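Local coordinates for protein exopolygalacturonase (Yersinia enterocolitica, PDB 2UVF) that hydrolyses pectin-derived polygalacturonate as a family 28 exo-acting glycoside hydrolase, a right-handed parallel beta-helix enzyme captured here with digalacturonic acid, at residues I383-G386 and N390-V393; G445-D450 and Q518-T523; R160-I165 and I176-D181; Y48-I53 and G186-I191; I282-E285 and S289-Q292. All blocks are in the same frame, centred on the assembly; numbering follows the deposited sequence.

Interaction 1. Residues I383-G386 and N390-V393. With ADA (alpha-D-galactopyranuronic acid), chain C.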
# COMPACT_ATOMS: atom_id res chain seq x y z
N ILE A 383 -1.02 -2.14 3.05
CA ILE A 383 -0.14 -3.07 2.36
C ILE A 383 1.30 -2.81 2.77
O ILE A 383 1.78 -1.67 2.66
CB ILE A 383 -0.27 -3.00 0.80
CG1 ILE A 383 -1.73 -3.18 0.33
CG2 ILE A 383 0.65 -4.06 0.14
CD1 ILE A 383 -2.01 -2.88 -1.14
N GLU A 384 1.97 -3.84 3.27
CA GLU A 384 3.42 -3.79 3.47
C GLU A 384 4.14 -4.39 2.27
O GLU A 384 3.78 -5.48 1.83
CB GLU A 384 3.85 -4.56 4.72
CG GLU A 384 3.40 -3.93 5.99
CD GLU A 384 3.87 -4.68 7.20
OE1 GLU A 384 4.53 -5.72 7.05
OE2 GLU A 384 3.58 -4.20 8.30
N PHE A 385 5.14 -3.67 1.76
CA PHE A 385 6.08 -4.20 0.78
C PHE A 385 7.45 -4.34 1.48
O PHE A 385 8.00 -3.36 1.98
CB PHE A 385 6.14 -3.33 -0.48
CG PHE A 385 4.89 -3.37 -1.33
CD1 PHE A 385 4.52 -4.55 -1.99
CD2 PHE A 385 4.10 -2.23 -1.49
CE1 PHE A 385 3.35 -4.60 -2.78
CE2 PHE A 385 2.94 -2.26 -2.28
CZ PHE A 385 2.57 -3.45 -2.93
N GLY A 386 7.96 -5.57 1.54
CA GLY A 386 9.19 -5.85 2.29
C GLY A 386 10.23 -6.60 1.49
O GLY A 386 10.02 -7.76 1.11
N ASN A 390 9.62 -4.64 -8.02
CA ASN A 390 8.63 -4.43 -9.09
C ASN A 390 7.18 -4.65 -8.58
O ASN A 390 6.55 -5.65 -8.88
CB ASN A 390 8.98 -5.29 -10.32
CG ASN A 390 8.09 -5.02 -11.52
OD1 ASN A 390 7.63 -5.96 -12.17
ND2 ASN A 390 7.86 -3.75 -11.83
N VAL A 391 6.69 -3.69 -7.79
CA VAL A 391 5.34 -3.75 -7.21
C VAL A 391 4.44 -2.56 -7.68
O VAL A 391 4.91 -1.51 -8.08
CB VAL A 391 5.34 -3.90 -5.64
CG1 VAL A 391 6.36 -4.98 -5.18
CG2 VAL A 391 5.62 -2.57 -4.93
N MET A 392 3.14 -2.77 -7.64
CA MET A 392 2.21 -1.81 -8.23
C MET A 392 0.92 -1.83 -7.43
O MET A 392 0.44 -2.89 -7.11
CB MET A 392 1.91 -2.25 -9.65
CG MET A 392 1.38 -1.18 -10.54
SD MET A 392 0.75 -1.97 -12.03
CE MET A 392 2.26 -2.39 -12.91
N VAL A 393 0.42 -0.64 -7.08
CA VAL A 393 -0.86 -0.49 -6.41
C VAL A 393 -1.68 0.60 -7.09
O VAL A 393 -1.29 1.77 -7.11
CB VAL A 393 -0.65 -0.14 -4.91
CG1 VAL A 393 -1.97 0.24 -4.24
CG2 VAL A 393 -0.01 -1.30 -4.15
C1 ADA C . 7.72 -1.75 10.85
C2 ADA C . 7.78 -1.84 9.31
C3 ADA C . 6.59 -2.70 8.85
C4 ADA C . 6.67 -4.12 9.49
C5 ADA C . 6.69 -3.99 11.03
C6 ADA C . 6.80 -5.29 11.88
O2 ADA C . 7.76 -0.53 8.71
O3 ADA C . 6.53 -2.77 7.43
O4 ADA C . 7.82 -4.84 9.04
O5 ADA C . 7.74 -3.08 11.47
O6B ADA C . 7.65 -5.28 12.79
O6A ADA C . 6.03 -6.25 11.63

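Interaction 2. Residues G445-D450 and Q518-T523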
# COMPACT_ATOMS: atom_id res chain seq x y z
N GLY A 445 17.07 -0.76 6.04
CA GLY A 445 18.29 -1.57 5.92
C GLY A 445 18.90 -1.87 4.56
O GLY A 445 19.99 -1.40 4.26
N ALA A 446 18.23 -2.67 3.74
CA ALA A 446 18.77 -3.03 2.42
C ALA A 446 18.55 -1.97 1.33
O ALA A 446 18.88 -2.19 0.17
CB ALA A 446 18.24 -4.40 1.96
N TRP A 447 18.01 -0.81 1.73
CA TRP A 447 17.63 0.28 0.81
C TRP A 447 16.20 0.16 0.29
O TRP A 447 15.75 -0.91 -0.11
CB TRP A 447 18.63 0.45 -0.36
CG TRP A 447 19.93 1.12 0.05
CD1 TRP A 447 21.14 0.50 0.26
CD2 TRP A 447 20.15 2.52 0.30
NE1 TRP A 447 22.09 1.43 0.63
CE2 TRP A 447 21.52 2.67 0.67
CE3 TRP A 447 19.34 3.65 0.27
CZ2 TRP A 447 22.08 3.91 0.99
CZ3 TRP A 447 19.89 4.89 0.58
CH2 TRP A 447 21.25 5.01 0.94
N ILE A 448 15.49 1.28 0.33
CA ILE A 448 14.20 1.43 -0.35
C ILE A 448 14.41 2.38 -1.52
O ILE A 448 14.96 3.47 -1.35
CB ILE A 448 13.09 1.97 0.61
CG1 ILE A 448 12.82 0.96 1.74
CG2 ILE A 448 11.79 2.30 -0.18
CD1 ILE A 448 12.35 1.57 3.04
N GLU A 449 13.99 1.98 -2.71
CA GLU A 449 14.39 2.74 -3.88
C GLU A 449 13.48 2.55 -5.10
O GLU A 449 12.79 1.54 -5.22
CB GLU A 449 15.83 2.37 -4.26
CG GLU A 449 15.98 0.94 -4.76
CD GLU A 449 17.43 0.44 -4.77
OE1 GLU A 449 18.33 1.13 -4.23
OE2 GLU A 449 17.64 -0.65 -5.32
N ASP A 450 13.53 3.54 -5.99
CA ASP A 450 12.80 3.52 -7.26
C ASP A 450 11.30 3.47 -7.01
O ASP A 450 10.62 2.59 -7.53
CB ASP A 450 13.22 2.35 -8.17
CG ASP A 450 14.74 2.23 -8.38
OD1 ASP A 450 15.52 3.19 -8.09
OD2 ASP A 450 15.16 1.14 -8.87
N GLN A 518 20.39 7.18 5.57
CA GLN A 518 20.32 8.45 4.83
C GLN A 518 19.19 8.46 3.80
O GLN A 518 18.90 7.44 3.17
CB GLN A 518 21.66 8.76 4.16
CG GLN A 518 22.18 7.66 3.23
CD GLN A 518 23.70 7.67 3.03
OE1 GLN A 518 24.27 8.65 2.53
NE2 GLN A 518 24.36 6.57 3.41
N PHE A 519 18.57 9.62 3.64
CA PHE A 519 17.59 9.85 2.59
C PHE A 519 18.16 10.86 1.59
O PHE A 519 18.66 11.91 1.97
CB PHE A 519 16.28 10.36 3.18
CG PHE A 519 15.61 9.40 4.12
CD1 PHE A 519 15.07 8.20 3.65
CD2 PHE A 519 15.52 9.69 5.48
CE1 PHE A 519 14.46 7.30 4.51
CE2 PHE A 519 14.91 8.80 6.36
CZ PHE A 519 14.37 7.60 5.87
N TYR A 520 18.11 10.50 0.32
CA TYR A 520 18.55 11.39 -0.74
C TYR A 520 17.83 11.12 -2.07
O TYR A 520 17.33 10.02 -2.32
CB TYR A 520 20.09 11.39 -0.89
CG TYR A 520 20.70 10.13 -1.45
CD1 TYR A 520 20.81 9.95 -2.83
CD2 TYR A 520 21.19 9.13 -0.60
CE1 TYR A 520 21.37 8.78 -3.35
CE2 TYR A 520 21.76 7.96 -1.12
CZ TYR A 520 21.84 7.80 -2.49
OH TYR A 520 22.39 6.64 -3.01
N ASP A 521 17.80 12.15 -2.92
CA ASP A 521 17.17 12.05 -4.24
C ASP A 521 15.65 11.81 -4.06
O ASP A 521 15.10 10.78 -4.45
CB ASP A 521 17.87 10.97 -5.09
CG ASP A 521 17.38 10.93 -6.52
OD1 ASP A 521 16.88 11.96 -7.01
OD2 ASP A 521 17.49 9.85 -7.15
N PHE A 522 15.01 12.80 -3.44
CA PHE A 522 13.56 12.85 -3.25
C PHE A 522 13.03 14.01 -4.06
O PHE A 522 13.57 15.11 -4.02
CB PHE A 522 13.18 13.06 -1.78
CG PHE A 522 13.04 11.79 -0.98
CD1 PHE A 522 14.03 10.81 -0.98
CD2 PHE A 522 11.90 11.58 -0.19
CE1 PHE A 522 13.88 9.65 -0.23
CE2 PHE A 522 11.75 10.41 0.57
CZ PHE A 522 12.74 9.45 0.54
N THR A 523 11.94 13.74 -4.77
CA THR A 523 11.27 14.71 -5.60
C THR A 523 9.80 14.87 -5.19
O THR A 523 9.02 13.90 -5.19
CB THR A 523 11.37 14.30 -7.08
OG1 THR A 523 12.75 14.29 -7.45
CG2 THR A 523 10.61 15.26 -7.98

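Interaction 3. Residues R160-I165 and I176-D181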
# COMPACT_ATOMS: atom_id res chain seq x y z
N ARG A 160 -17.31 -25.47 -0.93
CA ARG A 160 -18.52 -26.12 -0.40
C ARG A 160 -18.55 -27.61 -0.73
O ARG A 160 -19.14 -28.39 0.02
CB ARG A 160 -19.79 -25.42 -0.89
CG ARG A 160 -20.05 -24.09 -0.20
CD ARG A 160 -21.44 -23.56 -0.50
NE ARG A 160 -22.46 -24.19 0.34
CZ ARG A 160 -22.85 -23.74 1.54
NH1 ARG A 160 -22.30 -22.65 2.07
NH2 ARG A 160 -23.79 -24.39 2.21
N ASP A 161 -17.90 -27.99 -1.83
CA ASP A 161 -17.76 -29.38 -2.24
C ASP A 161 -16.80 -30.16 -1.33
O ASP A 161 -16.70 -31.39 -1.44
CB ASP A 161 -17.30 -29.46 -3.70
CG ASP A 161 -18.31 -28.85 -4.66
OD1 ASP A 161 -19.48 -28.63 -4.26
OD2 ASP A 161 -17.95 -28.58 -5.82
N PHE A 162 -16.12 -29.45 -0.43
CA PHE A 162 -15.22 -30.07 0.55
C PHE A 162 -15.73 -29.89 1.98
O PHE A 162 -14.98 -30.09 2.93
CB PHE A 162 -13.80 -29.55 0.41
CG PHE A 162 -13.16 -29.89 -0.90
CD1 PHE A 162 -12.22 -30.92 -0.98
CD2 PHE A 162 -13.50 -29.19 -2.06
CE1 PHE A 162 -11.63 -31.24 -2.20
CE2 PHE A 162 -12.91 -29.50 -3.28
CZ PHE A 162 -11.99 -30.52 -3.35
N GLY A 163 -16.99 -29.50 2.11
CA GLY A 163 -17.65 -29.44 3.41
C GLY A 163 -17.65 -28.11 4.13
O GLY A 163 -17.95 -28.04 5.33
N ALA A 164 -17.32 -27.03 3.41
CA ALA A 164 -17.40 -25.70 3.98
C ALA A 164 -18.83 -25.19 3.97
O ALA A 164 -19.54 -25.30 2.97
CB ALA A 164 -16.48 -24.73 3.25
N ILE A 165 -19.25 -24.63 5.10
CA ILE A 165 -20.63 -24.23 5.29
C ILE A 165 -20.73 -22.91 6.06
O ILE A 165 -20.00 -22.67 7.03
CB ILE A 165 -21.46 -25.37 5.95
CG1 ILE A 165 -22.91 -24.94 6.21
CG2 ILE A 165 -20.74 -25.93 7.18
CD1 ILE A 165 -23.63 -25.76 7.24
N ILE A 176 -11.61 -25.71 3.44
CA ILE A 176 -10.93 -24.74 2.57
C ILE A 176 -9.53 -25.23 2.17
O ILE A 176 -9.14 -25.12 1.01
CB ILE A 176 -10.87 -23.32 3.19
CG1 ILE A 176 -12.28 -22.75 3.37
CG2 ILE A 176 -10.03 -22.37 2.32
CD1 ILE A 176 -12.42 -21.73 4.47
N GLN A 177 -8.78 -25.76 3.14
CA GLN A 177 -7.46 -26.33 2.88
C GLN A 177 -7.53 -27.52 1.94
O GLN A 177 -6.73 -27.64 1.03
CB GLN A 177 -6.78 -26.74 4.18
CG GLN A 177 -5.29 -26.89 4.05
CD GLN A 177 -4.60 -25.56 3.90
OE1 GLN A 177 -4.10 -25.22 2.82
NE2 GLN A 177 -4.60 -24.77 4.98
N GLN A 178 -8.52 -28.39 2.18
CA GLN A 178 -8.81 -29.54 1.33
C GLN A 178 -8.99 -29.08 -0.12
O GLN A 178 -8.40 -29.65 -1.04
CB GLN A 178 -10.07 -30.25 1.83
CG GLN A 178 -9.94 -31.74 2.08
CD GLN A 178 -10.48 -32.13 3.45
OE1 GLN A 178 -9.71 -32.30 4.40
NE2 GLN A 178 -11.80 -32.26 3.57
N ALA A 179 -9.79 -28.01 -0.30
CA ALA A 179 -10.06 -27.43 -1.62
C ALA A 179 -8.81 -26.88 -2.31
O ALA A 179 -8.62 -27.10 -3.51
CB ALA A 179 -11.17 -26.37 -1.54
N ILE A 180 -7.97 -26.15 -1.57
CA ILE A 180 -6.69 -25.65 -2.11
C ILE A 180 -5.74 -26.81 -2.41
O ILE A 180 -5.03 -26.77 -3.42
CB ILE A 180 -5.99 -24.63 -1.15
CG1 ILE A 180 -6.87 -23.39 -0.92
CG2 ILE A 180 -4.64 -24.21 -1.72
CD1 ILE A 180 -6.54 -22.64 0.37
N ASP A 181 -5.72 -27.82 -1.54
CA ASP A 181 -4.87 -29.00 -1.73
C ASP A 181 -5.23 -29.73 -3.03
O ASP A 181 -4.36 -30.05 -3.83
CB ASP A 181 -4.95 -29.95 -0.53
CG ASP A 181 -4.16 -29.45 0.67
OD1 ASP A 181 -3.17 -28.71 0.49
OD2 ASP A 181 -4.54 -29.81 1.81

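Interaction 4. Residues Y48-I53 and G186-I191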
# COMPACT_ATOMS: atom_id res chain seq x y z
N TYR A 48 -5.02 -10.48 -15.70
CA TYR A 48 -5.89 -10.98 -16.76
C TYR A 48 -6.57 -12.29 -16.39
O TYR A 48 -6.26 -12.93 -15.38
CB TYR A 48 -5.14 -11.08 -18.10
CG TYR A 48 -4.03 -12.10 -18.11
CD1 TYR A 48 -4.29 -13.43 -18.43
CD2 TYR A 48 -2.73 -11.72 -17.82
CE1 TYR A 48 -3.28 -14.36 -18.45
CE2 TYR A 48 -1.71 -12.65 -17.85
CZ TYR A 48 -1.99 -13.97 -18.16
OH TYR A 48 -0.99 -14.91 -18.17
N ASP A 49 -7.51 -12.68 -17.25
CA ASP A 49 -8.53 -13.66 -16.93
C ASP A 49 -8.82 -14.45 -18.19
O ASP A 49 -8.17 -14.27 -19.21
CB ASP A 49 -9.80 -12.90 -16.52
CG ASP A 49 -10.44 -13.47 -15.31
OD1 ASP A 49 -11.52 -12.99 -14.91
OD2 ASP A 49 -9.84 -14.40 -14.74
N GLU A 50 -9.83 -15.32 -18.14
CA GLU A 50 -10.38 -15.90 -19.36
C GLU A 50 -11.29 -14.94 -20.15
O GLU A 50 -11.58 -15.19 -21.33
CB GLU A 50 -11.13 -17.21 -19.07
CG GLU A 50 -12.42 -17.05 -18.27
CD GLU A 50 -12.18 -17.10 -16.78
OE1 GLU A 50 -11.07 -16.71 -16.34
OE2 GLU A 50 -13.09 -17.55 -16.05
N SER A 51 -11.75 -13.86 -19.52
CA SER A 51 -12.62 -12.92 -20.23
C SER A 51 -12.27 -11.44 -20.06
O SER A 51 -12.97 -10.58 -20.59
CB SER A 51 -14.10 -13.18 -19.95
OG SER A 51 -14.36 -13.38 -18.58
N SER A 52 -11.20 -11.15 -19.32
CA SER A 52 -10.84 -9.75 -19.05
C SER A 52 -9.34 -9.53 -18.98
O SER A 52 -8.59 -10.40 -18.56
CB SER A 52 -11.52 -9.25 -17.78
OG SER A 52 -11.31 -10.17 -16.71
N ILE A 53 -8.91 -8.34 -19.41
CA ILE A 53 -7.52 -7.90 -19.35
C ILE A 53 -7.52 -6.48 -18.76
O ILE A 53 -8.39 -5.67 -19.10
CB ILE A 53 -6.85 -7.93 -20.76
CG1 ILE A 53 -6.83 -9.36 -21.33
CG2 ILE A 53 -5.42 -7.32 -20.74
CD1 ILE A 53 -6.60 -9.46 -22.85
N GLY A 186 -3.53 -23.75 -12.31
CA GLY A 186 -4.49 -22.95 -13.06
C GLY A 186 -5.91 -22.96 -12.51
O GLY A 186 -6.83 -22.38 -13.11
N CYS A 187 -6.11 -23.61 -11.36
CA CYS A 187 -7.41 -23.66 -10.69
C CYS A 187 -7.89 -22.28 -10.24
O CYS A 187 -7.14 -21.31 -10.26
CB CYS A 187 -7.38 -24.64 -9.50
SG CYS A 187 -6.07 -24.39 -8.22
N ARG A 188 -9.17 -22.21 -9.88
CA ARG A 188 -9.70 -21.08 -9.14
C ARG A 188 -10.56 -21.65 -8.02
O ARG A 188 -11.60 -22.29 -8.28
CB ARG A 188 -10.51 -20.16 -10.05
CG ARG A 188 -11.14 -18.96 -9.33
CD ARG A 188 -12.07 -18.17 -10.24
NE ARG A 188 -11.34 -17.65 -11.38
CZ ARG A 188 -11.83 -17.44 -12.60
NH1 ARG A 188 -13.11 -17.70 -12.89
NH2 ARG A 188 -11.03 -16.97 -13.54
N VAL A 189 -10.12 -21.46 -6.78
CA VAL A 189 -10.90 -21.87 -5.61
C VAL A 189 -11.94 -20.78 -5.32
O VAL A 189 -11.58 -19.61 -5.18
CB VAL A 189 -9.99 -22.11 -4.37
CG1 VAL A 189 -10.80 -22.58 -3.16
CG2 VAL A 189 -8.92 -23.11 -4.70
N GLU A 190 -13.22 -21.15 -5.26
CA GLU A 190 -14.32 -20.22 -5.00
C GLU A 190 -14.83 -20.34 -3.57
O GLU A 190 -15.11 -21.44 -3.10
CB GLU A 190 -15.51 -20.45 -5.95
CG GLU A 190 -15.18 -20.76 -7.41
CD GLU A 190 -15.05 -19.53 -8.30
OE1 GLU A 190 -14.79 -18.42 -7.79
OE2 GLU A 190 -15.22 -19.69 -9.54
N ILE A 191 -14.93 -19.19 -2.89
CA ILE A 191 -15.67 -19.07 -1.62
C ILE A 191 -16.94 -18.25 -1.90
O ILE A 191 -16.88 -17.00 -1.88
CB ILE A 191 -14.82 -18.37 -0.52
CG1 ILE A 191 -13.52 -19.16 -0.23
CG2 ILE A 191 -15.64 -18.14 0.75
CD1 ILE A 191 -12.47 -18.40 0.52

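Interaction 5. Residues I282-E285 and S289-Q292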
# COMPACT_ATOMS: atom_id res chain seq x y z
N ILE A 282 -19.29 4.61 11.00
CA ILE A 282 -19.54 6.01 10.63
C ILE A 282 -20.13 6.04 9.20
O ILE A 282 -20.10 5.03 8.49
CB ILE A 282 -18.26 6.91 10.74
CG1 ILE A 282 -17.11 6.37 9.90
CG2 ILE A 282 -17.85 7.13 12.23
CD1 ILE A 282 -16.05 7.39 9.57
N THR A 283 -20.71 7.17 8.81
CA THR A 283 -21.13 7.42 7.43
C THR A 283 -20.01 8.25 6.78
O THR A 283 -19.65 9.29 7.32
CB THR A 283 -22.49 8.16 7.38
OG1 THR A 283 -23.52 7.33 7.92
CG2 THR A 283 -22.89 8.58 5.92
N ASP A 284 -19.46 7.80 5.65
CA ASP A 284 -18.35 8.53 5.00
C ASP A 284 -18.78 9.70 4.09
O ASP A 284 -19.95 10.06 4.08
CB ASP A 284 -17.30 7.59 4.34
CG ASP A 284 -17.73 7.03 2.97
OD1 ASP A 284 -18.62 7.60 2.29
OD2 ASP A 284 -17.12 6.01 2.57
N GLU A 285 -17.82 10.29 3.40
CA GLU A 285 -18.02 11.53 2.61
C GLU A 285 -18.84 11.31 1.31
O GLU A 285 -19.38 12.25 0.73
CB GLU A 285 -16.66 12.22 2.31
CG GLU A 285 -15.63 11.37 1.54
CD GLU A 285 -14.76 10.48 2.43
OE1 GLU A 285 -15.09 10.30 3.63
OE2 GLU A 285 -13.72 9.97 1.93
N SER A 289 -21.20 3.55 4.39
CA SER A 289 -20.85 3.16 5.75
C SER A 289 -19.40 2.63 5.82
O SER A 289 -19.01 1.80 4.99
CB SER A 289 -21.82 2.10 6.25
OG SER A 289 -21.33 0.80 5.94
N LEU A 290 -18.63 3.13 6.78
CA LEU A 290 -17.31 2.57 7.12
C LEU A 290 -17.30 1.93 8.50
O LEU A 290 -17.76 2.57 9.46
CB LEU A 290 -16.25 3.67 7.13
CG LEU A 290 -15.71 4.15 5.81
CD1 LEU A 290 -14.80 5.31 6.10
CD2 LEU A 290 -14.98 3.02 5.10
N PRO A 291 -16.74 0.70 8.62
CA PRO A 291 -16.54 0.10 9.95
C PRO A 291 -15.43 0.80 10.72
O PRO A 291 -14.44 1.24 10.11
CB PRO A 291 -16.11 -1.35 9.64
CG PRO A 291 -15.44 -1.26 8.31
CD PRO A 291 -16.29 -0.22 7.55
N GLN A 292 -15.59 0.89 12.04
CA GLN A 292 -14.60 1.50 12.90
C GLN A 292 -14.17 0.49 13.95
O GLN A 292 -15.01 -0.04 14.66
CB GLN A 292 -15.19 2.75 13.57
CG GLN A 292 -15.76 3.77 12.56
CD GLN A 292 -14.69 4.65 11.98
OE1 GLN A 292 -14.15 4.38 10.89
NE2 GLN A 292 -14.35 5.70 12.69

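Interaction 1. Residues I383-G386 and N390-V393
F385, I383, V391 and V393 meet inside the parallel beta-helix of this family 28 hydrolase, where strands 383-386 and 391-393 of two different faces send alternate side chains into the common core. The strand axes run nearly antiparallel (166°); at 10.0 Å they are too far apart for backbone bonds, and side chains make the whole contact. F385 has the largest share. Its CB points toward the other strand, and CG stands anti to the carbonyl carbon (chi1 -70°). From there the ring spreads over V391: CD1 meets both methyls, CE1 lies 3.6 Å from V391 CB, and V391 CG2 sits 3.5 Å from the ring centroid, 1° off the ring normal, a CH-pi contact. The opposite face is covered near its rim by I383 CG2. At the far end, CZ and CE2 meet V393 CG2, which lies in the ring plane at the edge. V365 and M421 on adjoining coils enclose the ring further. E384, between the two inward residues, faces out into the sugar pocket, where H355 and N406 also bind the galacturonate; its CD is 3.3 Å from the sugar's O3. I383 reaches V393 tip to tip, CD1 to CG2 at 3.9 Å.

Interaction 2. Residues G445-D450 and Q518-T523
A surface contact between two aromatic rings and the aliphatic part of a glutamine, on the outside of the parallel beta-helix, joins the turn that leads into strand 448-459 to the start of strand 518-532. Strand 476-490 lies between those two strands, so W447 and Q518 have their CA atoms 9.5 Å apart, and long side chains bridge the distance. W447 holds CG anti to the carbonyl carbon (chi1 -75°), and the outer end of the indole's six-membered ring does the touching. Its CH2 lies 3.6 Å from Q518 CG, while the neighbouring CZ3 comes near the Q518 carbonyl O. The indole and the Q518 amide are tilted 37° apart. Y520 approaches along a line roughly at right angles to W447; the ring planes are 74° apart and the centroids 5.8 Å, an oblique pairing. R478, from the strand between, serves both rings: it makes a cation-pi contact with W447, and its NH1 donates a hydrogen bond to Y520 OH. The same arginine forms a salt bridge with E449, and R552 of the following coil makes a cation-pi contact with Y520. The aromatic pair itself closes through W447 CH2 and Y520 CE2, 3.6 Å apart.

Interaction 3. Residues R160-I165 and I176-D181
F162 lies against the helix 173-181 with its ring over A179 and Q178 CB approaching obliquely at CD1, and the closest contacts all pass through this phenylalanine. The ring interaction is a CH-pi contact with the helix backbone: A179 CA sits 3.8 Å from the ring centroid and 7° off its normal, almost squarely over the middle of the face. At A179 the ring lies close to the helix backbone, the CA atoms of F162 and A179 being 6.2 Å apart. CG of F162 is anti to the carbonyl carbon (chi1 -64°), which directs the ring from the loop onto the helix side.

Apolar contacts surround that central one. A179 CB meets the ring at CD2, 3.7 Å away, and Q178 CB approaches the other ortho carbon, CD1, at 3.6 Å. The Q178 chain then bends at chi2, carrying its amide away at 52° to the ring plane, while its aliphatic CG remains beside CD1.

Backbone hydrogen bonds shape each partner separately and none crosses between them. In the loop, G163 N binds R160 O at 3.2 Å, closing a tight turn around F162; in the helix, I180 N binds I176 O and D181 N binds Q177 O.

The helix lies at the N-terminal end of the beta-helix, consistent with the helical cap common in this fold. F162 and A179 both also touch V157 of strand 156-158, just before the loop, while I176 packs on S198 and L201 of strand 194-202; the helix thus meets the loop and V157 through A179 and strand 194-202 through I176.

Interaction 4. Residues Y48-I53 and G186-I191
R188, E50 and D49 form a salt-bridge network that links the fibronectin type III domain to the beta-helix domain. R188 has the most surface buried. It leaves strand 187-191 with CG anti to the backbone N (chi1 179°), runs straight to CD and bends at chi3, sending its guanidinium toward the loop 48-53. E50 comes from the opposite direction, its own chain bent at chi2, and the two charged groups meet end-on with their planes 12° apart. NH2 binds OE1 of E50 at 2.8 Å and NH1 binds OE2 at 3.2 Å, each oxygen using its syn lone pair; a weak third bond runs from NH2 to OE2. This nearly coplanar double grip restrains the rotation of both groups. D49 adds a second carboxylate, turned 50° from the guanidinium plane. With two acids on one arginine, the positive charge probably offsets the repulsion between them, as D49 OD2 and E50 OE1 lie close together. P154, in the segment connecting the domains, touches the side chains of both E50 and R188, and R188 also rests on T208 and N210 of the next strand. NH2 lies between the acids, hydrogen-bonded to E50 OE1 and salt-bridged to D49 OD2, 3.1 Å away.

Interaction 5. Residues I282-E285 and S289-Q292
Strands 280-283 and 289-293 make a beta hairpin, and I282 and L290 form a hydrogen-bonded antiparallel pair in it. I282 N donates to L290 O (3.0 Å) and L290 N donates back to I282 O (2.9 Å). S289 CA-H also approaches I282 O, at 3.4 Å. T283 and S289 form the adjacent non-hydrogen-bonded pair, with CA atoms 4.6 Å apart, and their side chains lie on the face opposite to I282 and L290. This two-stranded hairpin is an excursion from the parallel beta-helix rather than one of its coils; L290 lies against F397 and D399 of strand 397-399 of the beta-helix, and I282 and L290 both touch R432. I282 takes the chi1 rotamer that places CG1 between the backbone N and the carbonyl carbon (57°), bringing it against the Q292 side chain, which bends at chi2 to pass it at about a right angle; I282 CG1 is 3.6 Å from Q292 CD and 4.0 Å from L290 CB. Beyond the strands D284 turns its CB to L290 CD1, 3.8 Å away. Its carboxylate closes the turn: OD1 accepts the backbone N-H groups of L286 and R288, and OD2 is hydrogen-bonded to the hydroxyl of Y94 in helix 92-100.

Overall arrangement
From the N terminus, interaction 4 opens first, in the fibronectin-type region at 48-53, and closes the longest loop by pairing with strand 187-191. Interaction 3 nests inside that loop, and the two touch where A179 and I180 of helix 173-181 pack on V189. The remaining three follow in series, none crossing another: interaction 5 closes a short hairpin off the beta-helix, interaction 1 spans the interior between two faces near the chain's centre, beside the sugar, and interaction 2 joins coils toward the C-terminal part. Interactions 2 and 3, centres about 44 Å apart, lie on opposite sides of the chain's centre.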